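PDB 2E8B: probable molybdenum cofactor guanylyltransferase from Aquifex aeolicus, which probably transfers a GMP moiety from GTP to Mo-molybdopterin, giving the molybdopterin guanine dinucleotide form of the molybdenum cofactor and releasing diphosphate. Local coordinates for residues Ser52-Val57 against Glu113-Val118; Val60-Glu65 against Ser84-Tyr89; Glu132-Leu137 against Ala162-Val167. All blocks are in the same frame, centred on the assembly; numbering follows the deposited sequence.

Contact 1 of 3, residues Ser52-Val57 against Glu113-Val118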
loop_
_atom_site.group_PDB
_atom_site.type_symbol
_atom_site.label_atom_id
_atom_site.label_comp_id
_atom_site.label_asym_id
_atom_site.label_seq_id
_atom_site.Cartn_x
_atom_site.Cartn_y
_atom_site.Cartn_z
ATOM N N SER A 52 -8.779 -9.525 6.049
ATOM C CA SER A 52 -9.450 -9.649 7.341
ATOM C C SER A 52 -10.110 -8.332 7.734
ATOM O O SER A 52 -10.938 -8.288 8.643
ATOM C CB SER A 52 -8.465 -10.085 8.438
ATOM O OG SER A 52 -7.570 -9.052 8.823
ATOM N N VAL A 53 -9.753 -7.268 7.027
ATOM C CA VAL A 53 -10.297 -5.942 7.299
ATOM C C VAL A 53 -11.210 -5.376 6.204
ATOM O O VAL A 53 -12.192 -4.691 6.505
ATOM C CB VAL A 53 -9.152 -4.924 7.541
ATOM C CG1 VAL A 53 -9.709 -3.507 7.633
ATOM C CG2 VAL A 53 -8.404 -5.281 8.814
ATOM N N PHE A 54 -10.897 -5.661 4.943
ATOM C CA PHE A 54 -11.671 -5.117 3.827
ATOM C C PHE A 54 -12.506 -6.108 3.022
ATOM O O PHE A 54 -12.140 -7.273 2.873
ATOM C CB PHE A 54 -10.723 -4.384 2.882
ATOM C CG PHE A 54 -9.895 -3.325 3.559
ATOM C CD1 PHE A 54 -10.445 -2.086 3.868
ATOM C CD2 PHE A 54 -8.570 -3.580 3.909
ATOM C CE1 PHE A 54 -9.686 -1.107 4.515
ATOM C CE2 PHE A 54 -7.803 -2.614 4.553
ATOM C CZ PHE A 54 -8.364 -1.372 4.859
ATOM N N LYS A 55 -13.621 -5.618 2.486
ATOM C CA LYS A 55 -14.525 -6.431 1.677
ATOM C C LYS A 55 -13.840 -6.833 0.374
ATOM O O LYS A 55 -14.031 -7.942 -0.124
ATOM C CB LYS A 55 -15.801 -5.642 1.367
ATOM C CG LYS A 55 -16.484 -5.082 2.607
ATOM C CD LYS A 55 -17.691 -4.208 2.277
ATOM C CE LYS A 55 -18.831 -5.019 1.684
ATOM N NZ LYS A 55 -20.082 -4.214 1.574
ATOM N N GLU A 56 -13.042 -5.924 -0.175
ATOM C CA GLU A 56 -12.329 -6.195 -1.416
ATOM C C GLU A 56 -10.861 -5.803 -1.306
ATOM O O GLU A 56 -10.530 -4.730 -0.802
ATOM C CB GLU A 56 -12.979 -5.442 -2.576
ATOM C CG GLU A 56 -14.455 -5.766 -2.756
ATOM C CD GLU A 56 -15.024 -5.208 -4.042
ATOM O OE1 GLU A 56 -14.877 -3.990 -4.283
ATOM O OE2 GLU A 56 -15.626 -5.991 -4.811
ATOM N N VAL A 57 -9.991 -6.692 -1.772
ATOM C CA VAL A 57 -8.551 -6.461 -1.747
ATOM C C VAL A 57 -7.972 -6.810 -3.109
ATOM O O VAL A 57 -8.229 -7.886 -3.641
ATOM C CB VAL A 57 -7.857 -7.340 -0.686
ATOM C CG1 VAL A 57 -6.372 -7.031 -0.644
ATOM C CG2 VAL A 57 -8.483 -7.105 0.675
ATOM N N GLU A 113 -4.604 -4.602 13.450
ATOM C CA GLU A 113 -4.809 -3.478 14.363
ATOM C C GLU A 113 -4.172 -2.190 13.854
ATOM O O GLU A 113 -4.693 -1.100 14.083
ATOM C CB GLU A 113 -4.264 -3.795 15.759
ATOM C CG GLU A 113 -4.991 -4.926 16.464
ATOM C CD GLU A 113 -4.270 -6.253 16.337
ATOM O OE1 GLU A 113 -3.915 -6.637 15.205
ATOM O OE2 GLU A 113 -4.059 -6.915 17.376
ATOM N N THR A 114 -3.046 -2.315 13.164
ATOM C CA THR A 114 -2.370 -1.140 12.634
ATOM C C THR A 114 -3.227 -0.528 11.536
ATOM O O THR A 114 -3.399 0.693 11.473
ATOM C CB THR A 114 -0.994 -1.513 12.077
ATOM O OG1 THR A 114 -0.210 -2.088 13.128
ATOM C CG2 THR A 114 -0.288 -0.284 11.526
ATOM N N VAL A 115 -3.785 -1.379 10.683
ATOM C CA VAL A 115 -4.640 -0.907 9.607
ATOM C C VAL A 115 -5.884 -0.243 10.191
ATOM O O VAL A 115 -6.289 0.838 9.757
ATOM C CB VAL A 115 -5.071 -2.068 8.700
ATOM C CG1 VAL A 115 -6.066 -1.579 7.658
ATOM C CG2 VAL A 115 -3.849 -2.668 8.028
ATOM N N LEU A 116 -6.479 -0.889 11.189
ATOM C CA LEU A 116 -7.682 -0.364 11.818
ATOM C C LEU A 116 -7.447 0.968 12.528
ATOM O O LEU A 116 -8.319 1.835 12.517
ATOM C CB LEU A 116 -8.251 -1.395 12.792
ATOM C CG LEU A 116 -8.757 -2.676 12.123
ATOM C CD1 LEU A 116 -9.249 -3.620 13.190
ATOM C CD2 LEU A 116 -9.873 -2.357 11.129
ATOM N N TYR A 117 -6.276 1.142 13.137
ATOM C CA TYR A 117 -5.988 2.400 13.824
ATOM C C TYR A 117 -5.912 3.522 12.796
ATOM O O TYR A 117 -6.378 4.640 13.046
ATOM C CB TYR A 117 -4.665 2.332 14.598
ATOM C CG TYR A 117 -4.439 3.535 15.496
ATOM C CD1 TYR A 117 -5.177 3.703 16.667
ATOM C CD2 TYR A 117 -3.497 4.511 15.164
ATOM C CE1 TYR A 117 -4.983 4.813 17.490
ATOM C CE2 TYR A 117 -3.295 5.627 15.981
ATOM C CZ TYR A 117 -4.044 5.769 17.139
ATOM O OH TYR A 117 -3.873 6.874 17.938
ATOM N N VAL A 118 -5.337 3.224 11.634
ATOM C CA VAL A 118 -5.243 4.234 10.589
ATOM C C VAL A 118 -6.644 4.577 10.097
ATOM O O VAL A 118 -6.979 5.749 9.945
ATOM C CB VAL A 118 -4.361 3.762 9.413
ATOM C CG1 VAL A 118 -4.424 4.779 8.268
ATOM C CG2 VAL A 118 -2.926 3.630 9.885
#
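Val53 meets Val115 and Leu116 where the turn leading into strand 56-61 comes up against helix 112-120, and its short side chain can be followed atom by atom. CB leaves the backbone toward the helix, and from it the two methyl groups part company. CG1 lies anti to the backbone N (chi1 172°), which puts it in the middle of the contact: Val53 CG1 is 3.7 Å from Leu116 CD2 and, more loosely, 4.1 Å from Val115 CG1. CG2, on the backbone N side, also reaches Leu116, with Val53 CG2 at 4.0 Å from Leu116 CD2. One leucine methyl thus touches both branches of the valine, the two side chains sliding past each other in opposite directions.

CG1 has a further role within its own segment. Val53 CG1 stands 3.6 Å above the plane of the Phe54 ring, over its centre, and so gives that face a cover of CH-pi character. The far end of the same ring runs on to the helix. Phe54 CZ comes within 3.6 Å of Val115 CG1, and Phe54 CE2 lies 3.7 Å from that methyl, which approaches the ring obliquely. Val115 CG1 is therefore a common partner of Val53 and Phe54, and all four residues are buried. The attachment is wholly apolar, made by the fit of methyl branches and ring.

Residues 52-55 join helix 32-51 to strand 56-61, within the beta-alpha-beta unit that starts with the parallel strand 16-22. Leu119, one turn further along helix 112-120, also touches Val53 and Phe54, while the Phe54 ring meets Cys17 of strand 16-22 and the ring of Phe101 in strand 99-104.

Contact 2 of 3, residues Val60-Glu65 against Ser84-Tyr89; sequences VAKDRE and SIIGLY
Val60 and Lys62 meet Gly87 and Ile86 where the C-terminal end of a parallel strand runs out beside helix 84-94 in the Rossmann-like, GT-A-type nucleotidyltransferase fold. Van der Waals packing comes first, and it is modest. Val60, near the end of strand 56-61, turns its side chain to the helix. CG1 lies anti to the backbone N (chi1 174°), and this branch rests on the backbone of Gly87, with Val60 CG1 4.0 Å from Gly87 O and 4.2 Å from Gly87 CA. The valine methyl thus meets the main chain of the helix itself at Gly87. Val60 also touches Leu20, predicted to contribute to GTP binding.

The second kind of interaction is electrostatic and is completed outside the two segments. The Lys62 chain stays extended through its second and third torsions, then bends at the last bond, bringing its ammonium end close to the helix. There NZ forms a salt bridge with Asp77 OD2 and hydrogen bonds to the main-chain oxygens of Phe79 and Glu81. Three partners thus grip one nitrogen, and the positive charge probably helps hold Asp77, itself predicted to bind GTP, in place.

Main-chain bonding is the third kind: Val60 pairs with Val19 and Ala21 in strand 16-22, while within the helix Ser84 O receives Leu88 N at 3.0 Å, together with a weak bond from Gly87 N.

Across the contact the lysine makes only a loose van der Waals approach, to a side chain that also packs on Asp77 and Phe79: Lys62 NZ lies 4.5 Å from Ile86 CG2.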
loop_
_atom_site.group_PDB
_atom_site.type_symbol
_atom_site.label_atom_id
_atom_site.label_comp_id
_atom_site.label_asym_id
_atom_site.label_seq_id
_atom_site.Cartn_x
_atom_site.Cartn_y
_atom_site.Cartn_z
ATOM N N VAL A 60 -1.712 -4.918 -6.775
ATOM C CA VAL A 60 -1.270 -4.095 -7.888
ATOM C C VAL A 60 0.097 -4.629 -8.300
ATOM O O VAL A 60 1.042 -4.605 -7.510
ATOM C CB VAL A 60 -1.138 -2.615 -7.483
ATOM C CG1 VAL A 60 -0.538 -1.818 -8.636
ATOM C CG2 VAL A 60 -2.503 -2.052 -7.098
ATOM N N ALA A 61 0.197 -5.130 -9.527
ATOM C CA ALA A 61 1.459 -5.678 -10.013
ATOM C C ALA A 61 1.590 -5.526 -11.524
ATOM O O ALA A 61 0.596 -5.341 -12.223
ATOM C CB ALA A 61 1.563 -7.145 -9.633
ATOM N N LYS A 62 2.822 -5.610 -12.020
ATOM C CA LYS A 62 3.084 -5.486 -13.458
ATOM C C LYS A 62 2.939 -6.825 -14.181
ATOM O O LYS A 62 2.850 -6.873 -15.412
ATOM C CB LYS A 62 4.502 -4.942 -13.704
ATOM C CG LYS A 62 4.774 -3.552 -13.140
ATOM C CD LYS A 62 6.129 -3.047 -13.594
ATOM C CE LYS A 62 6.469 -1.699 -12.972
ATOM N NZ LYS A 62 5.523 -0.628 -13.399
ATOM N N ASP A 63 2.916 -7.912 -13.415
ATOM C CA ASP A 63 2.801 -9.252 -13.987
ATOM C C ASP A 63 1.755 -10.067 -13.225
ATOM O O ASP A 63 1.952 -10.408 -12.059
ATOM C CB ASP A 63 4.159 -9.956 -13.918
ATOM C CG ASP A 63 4.215 -11.206 -14.773
ATOM O OD1 ASP A 63 3.284 -12.029 -14.694
ATOM O OD2 ASP A 63 5.201 -11.371 -15.519
ATOM N N ARG A 64 0.649 -10.383 -13.887
ATOM C CA ARG A 64 -0.423 -11.140 -13.251
ATOM C C ARG A 64 -0.042 -12.574 -12.869
ATOM O O ARG A 64 -0.306 -13.010 -11.748
ATOM C CB ARG A 64 -1.664 -11.152 -14.154
ATOM C CG ARG A 64 -2.842 -11.914 -13.571
ATOM C CD ARG A 64 -4.137 -11.669 -14.337
ATOM N NE ARG A 64 -4.701 -10.343 -14.078
ATOM C CZ ARG A 64 -4.721 -9.349 -14.963
ATOM N NH1 ARG A 64 -4.209 -9.522 -16.174
ATOM N NH2 ARG A 64 -5.261 -8.182 -14.638
ATOM N N GLU A 65 0.580 -13.310 -13.783
ATOM C CA GLU A 65 0.959 -14.691 -13.481
ATOM C C GLU A 65 1.985 -14.797 -12.356
ATOM O O GLU A 65 2.046 -15.805 -11.653
ATOM C CB GLU A 65 1.490 -15.386 -14.739
ATOM C CG GLU A 65 0.390 -15.862 -15.671
ATOM C CD GLU A 65 -0.548 -16.849 -14.995
ATOM O OE1 GLU A 65 -0.060 -17.889 -14.502
ATOM O OE2 GLU A 65 -1.769 -16.585 -14.957
ATOM N N SER A 84 6.900 3.658 -6.919
ATOM C CA SER A 84 5.765 3.565 -6.009
ATOM C C SER A 84 4.615 4.473 -6.415
ATOM O O SER A 84 3.447 4.105 -6.269
ATOM C CB SER A 84 6.209 3.895 -4.584
ATOM O OG SER A 84 7.152 2.941 -4.133
ATOM N N ILE A 85 4.939 5.654 -6.933
ATOM C CA ILE A 85 3.896 6.595 -7.328
ATOM C C ILE A 85 3.060 6.035 -8.475
ATOM O O ILE A 85 1.885 6.366 -8.614
ATOM C CB ILE A 85 4.495 7.979 -7.712
ATOM C CG1 ILE A 85 3.373 9.017 -7.811
ATOM C CG2 ILE A 85 5.245 7.886 -9.022
ATOM C CD1 ILE A 85 3.863 10.444 -8.020
ATOM N N ILE A 86 3.664 5.172 -9.288
ATOM C CA ILE A 86 2.946 4.558 -10.404
ATOM C C ILE A 86 1.991 3.484 -9.882
ATOM O O ILE A 86 0.914 3.275 -10.439
ATOM C CB ILE A 86 3.934 3.958 -11.428
ATOM C CG1 ILE A 86 4.655 5.106 -12.149
ATOM C CG2 ILE A 86 3.191 3.060 -12.415
ATOM C CD1 ILE A 86 5.660 4.672 -13.196
ATOM N N GLY A 87 2.378 2.814 -8.800
ATOM C CA GLY A 87 1.500 1.808 -8.223
ATOM C C GLY A 87 0.305 2.512 -7.592
ATOM O O GLY A 87 -0.829 2.022 -7.639
ATOM N N LEU A 88 0.569 3.672 -6.998
ATOM C CA LEU A 88 -0.465 4.478 -6.361
ATOM C C LEU A 88 -1.445 4.962 -7.422
ATOM O O LEU A 88 -2.655 4.895 -7.241
ATOM C CB LEU A 88 0.173 5.674 -5.650
ATOM C CG LEU A 88 -0.743 6.598 -4.843
ATOM C CD1 LEU A 88 -1.414 5.801 -3.736
ATOM C CD2 LEU A 88 0.068 7.743 -4.248
ATOM N N TYR A 89 -0.911 5.450 -8.537
ATOM C CA TYR A 89 -1.737 5.927 -9.638
ATOM C C TYR A 89 -2.641 4.791 -10.117
ATOM O O TYR A 89 -3.846 4.969 -10.299
ATOM C CB TYR A 89 -0.842 6.400 -10.787
ATOM C CG TYR A 89 -1.559 6.582 -12.107
ATOM C CD1 TYR A 89 -2.395 7.674 -12.326
ATOM C CD2 TYR A 89 -1.418 5.644 -13.131
ATOM C CE1 TYR A 89 -3.073 7.828 -13.531
ATOM C CE2 TYR A 89 -2.097 5.786 -14.340
ATOM C CZ TYR A 89 -2.920 6.881 -14.529
ATOM O OH TYR A 89 -3.601 7.027 -15.715
#

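Contact 3 of 3, residues Glu132-Leu137 against Ala162-Val167; sequences EKLHTL and ALLKDV
Leu164 reaches Leu134 and Thr136 through an outstretched side chain, its CG anti to the carbonyl carbon (chi1 -69°) and CD1 anti to CA (chi2 -178°). From the opposing segment, Leu134 starts from a different first torsion, CG anti to the backbone N, but likewise sends a methyl, CD2, out anti to CA, whereas Thr136 has its hydroxyl between the backbone N and the carbonyl carbon (chi1 59°), leaving CG2 beside the N and facing the helix. These settings gather three methyl groups. Thr136 CG2 is 4.0 Å from Leu164 CD1, the two side chains crossing at a slant, and Leu134 CD2 lies 4.3 Å from that same CD1. A single leucine methyl therefore serves as the meeting point for two residues of segment 132-137.

The backbone between the two is sharply bent. His135 is the centre of an inverse gamma turn, marked by a weak hydrogen bond from Thr136 N to Leu134 O at 3.2 Å. The chain turns a corner directly afterwards, yet both flanking side chains set out toward residues 162-167. The His135 side chain takes no part, its ND1 being weakly hydrogen-bonded to Ala129 O.

The apolar patch extends beyond the three residues. Leu164 also touches Val126, and Leu134 touches Val128, both in strand 126-130. Thr136 packs in addition on Ile160 and Trp161 at the start of helix 160-167, while its carbonyl oxygen is hydrogen-bonded to Tyr141 OH. Strand 134-135 pairs antiparallel with strand 126-130, so the arrangement is that of a helix laid against a beta-hairpin, here in the part of the mixed sheet that holds these two strands in a MobA-like, GT-A-type domain.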
loop_
_atom_site.group_PDB
_atom_site.type_symbol
_atom_site.label_atom_id
_atom_site.label_comp_id
_atom_site.label_asym_id
_atom_site.label_seq_id
_atom_site.Cartn_x
_atom_site.Cartn_y
_atom_site.Cartn_z
ATOM N N GLU A 132 9.042 6.530 12.989
ATOM C CA GLU A 132 10.208 7.390 12.856
ATOM C C GLU A 132 10.222 7.805 11.392
ATOM O O GLU A 132 10.714 8.872 11.033
ATOM C CB GLU A 132 11.487 6.619 13.182
ATOM C CG GLU A 132 11.643 6.279 14.649
ATOM C CD GLU A 132 11.784 7.517 15.505
ATOM O OE1 GLU A 132 12.702 8.320 15.227
ATOM O OE2 GLU A 132 10.982 7.692 16.448
ATOM N N LYS A 133 9.651 6.940 10.561
ATOM C CA LYS A 133 9.568 7.149 9.122
ATOM C C LYS A 133 8.136 7.422 8.675
ATOM O O LYS A 133 7.183 6.987 9.320
ATOM C CB LYS A 133 10.081 5.899 8.399
ATOM C CG LYS A 133 9.703 5.816 6.927
ATOM C CD LYS A 133 10.213 4.532 6.292
ATOM C CE LYS A 133 9.802 4.452 4.834
ATOM N NZ LYS A 133 10.451 3.312 4.138
ATOM N N LEU A 134 7.990 8.150 7.572
ATOM C CA LEU A 134 6.663 8.424 7.032
ATOM C C LEU A 134 6.348 7.254 6.100
ATOM O O LEU A 134 7.040 7.040 5.102
ATOM C CB LEU A 134 6.658 9.730 6.237
ATOM C CG LEU A 134 5.302 10.097 5.625
ATOM C CD1 LEU A 134 4.311 10.413 6.741
ATOM C CD2 LEU A 134 5.453 11.287 4.688
ATOM N N HIS A 135 5.317 6.487 6.429
ATOM C CA HIS A 135 4.958 5.355 5.597
ATOM C C HIS A 135 3.954 5.739 4.532
ATOM O O HIS A 135 2.749 5.572 4.700
ATOM C CB HIS A 135 4.436 4.227 6.477
ATOM C CG HIS A 135 5.437 3.776 7.489
ATOM N ND1 HIS A 135 5.540 4.342 8.741
ATOM C CD2 HIS A 135 6.453 2.889 7.391
ATOM C CE1 HIS A 135 6.580 3.825 9.369
ATOM N NE2 HIS A 135 7.152 2.942 8.570
ATOM N N THR A 136 4.483 6.255 3.427
ATOM C CA THR A 136 3.682 6.709 2.302
ATOM C C THR A 136 2.785 5.641 1.711
ATOM O O THR A 136 1.765 5.954 1.093
ATOM C CB THR A 136 4.573 7.234 1.172
ATOM O OG1 THR A 136 5.457 6.190 0.749
ATOM C CG2 THR A 136 5.385 8.426 1.642
ATOM N N LEU A 137 3.157 4.380 1.902
ATOM C CA LEU A 137 2.363 3.287 1.354
ATOM C C LEU A 137 1.557 2.498 2.379
ATOM O O LEU A 137 1.274 1.314 2.177
ATOM C CB LEU A 137 3.256 2.343 0.545
ATOM C CG LEU A 137 4.054 3.040 -0.568
ATOM C CD1 LEU A 137 4.905 2.018 -1.324
ATOM C CD2 LEU A 137 3.100 3.743 -1.523
ATOM N N ALA A 162 6.934 14.672 -2.530
ATOM C CA ALA A 162 6.572 15.928 -3.182
ATOM C C ALA A 162 5.075 15.957 -3.450
ATOM O O ALA A 162 4.424 16.992 -3.303
ATOM C CB ALA A 162 7.348 16.084 -4.490
ATOM N N LEU A 163 4.533 14.816 -3.851
ATOM C CA LEU A 163 3.104 14.712 -4.117
ATOM C C LEU A 163 2.322 15.056 -2.855
ATOM O O LEU A 163 1.395 15.866 -2.891
ATOM C CB LEU A 163 2.740 13.292 -4.555
ATOM C CG LEU A 163 1.241 12.971 -4.605
ATOM C CD1 LEU A 163 0.574 13.730 -5.760
ATOM C CD2 LEU A 163 1.047 11.465 -4.786
ATOM N N LEU A 164 2.707 14.437 -1.743
ATOM C CA LEU A 164 2.024 14.656 -0.478
ATOM C C LEU A 164 2.135 16.092 0.028
ATOM O O LEU A 164 1.182 16.620 0.594
ATOM C CB LEU A 164 2.530 13.664 0.571
ATOM C CG LEU A 164 2.120 12.206 0.310
ATOM C CD1 LEU A 164 2.637 11.334 1.442
ATOM C CD2 LEU A 164 0.610 12.088 0.215
ATOM N N LYS A 165 3.285 16.729 -0.171
ATOM C CA LYS A 165 3.425 18.118 0.255
ATOM C C LYS A 165 2.508 18.988 -0.603
ATOM O O LYS A 165 1.924 19.961 -0.126
ATOM C CB LYS A 165 4.873 18.588 0.102
ATOM C CG LYS A 165 5.793 18.043 1.171
ATOM C CD LYS A 165 7.151 18.713 1.115
ATOM C CE LYS A 165 7.914 18.486 2.407
ATOM N NZ LYS A 165 9.218 19.207 2.409
ATOM N N ASP A 166 2.368 18.615 -1.869
ATOM C CA ASP A 166 1.530 19.359 -2.798
ATOM C C ASP A 166 0.054 19.278 -2.415
ATOM O O ASP A 166 -0.597 20.298 -2.188
ATOM C CB ASP A 166 1.730 18.809 -4.217
ATOM C CG ASP A 166 1.033 19.639 -5.277
ATOM O OD1 ASP A 166 0.360 20.631 -4.925
ATOM O OD2 ASP A 166 1.162 19.292 -6.473
ATOM N N VAL A 167 -0.464 18.058 -2.320
ATOM C CA VAL A 167 -1.872 17.844 -2.006
ATOM C C VAL A 167 -2.239 17.964 -0.531
ATOM O O VAL A 167 -3.407 18.189 -0.197
ATOM C CB VAL A 167 -2.340 16.465 -2.515
ATOM C CG1 VAL A 167 -2.055 16.343 -4.003
ATOM C CG2 VAL A 167 -1.634 15.357 -1.750
#

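The three contacts show how helices are fastened around one mixed sheet. Contacts 1 and 2 both draw on strand 56-61, but on opposite sides of the chain's centre, about 20 Å apart between contact centres. Contact 1 lies away from the predicted sites; contact 2 borders them, the Lys62 side chain being about 3 Å from that of Asp77 at nearest atoms. Contacts 2 and 3 touch directly: Leu88 CD2 lies 3.9 Å from Leu163 CD2, and Ser84 OG 3.7 Å from Leu137 CD1. Contact 3 stands further back, with the Thr136 side chain about 8 Å from that of Leu20, predicted to bind GTP, and about 9 Å from that of Asp106, the predicted magnesium ligand.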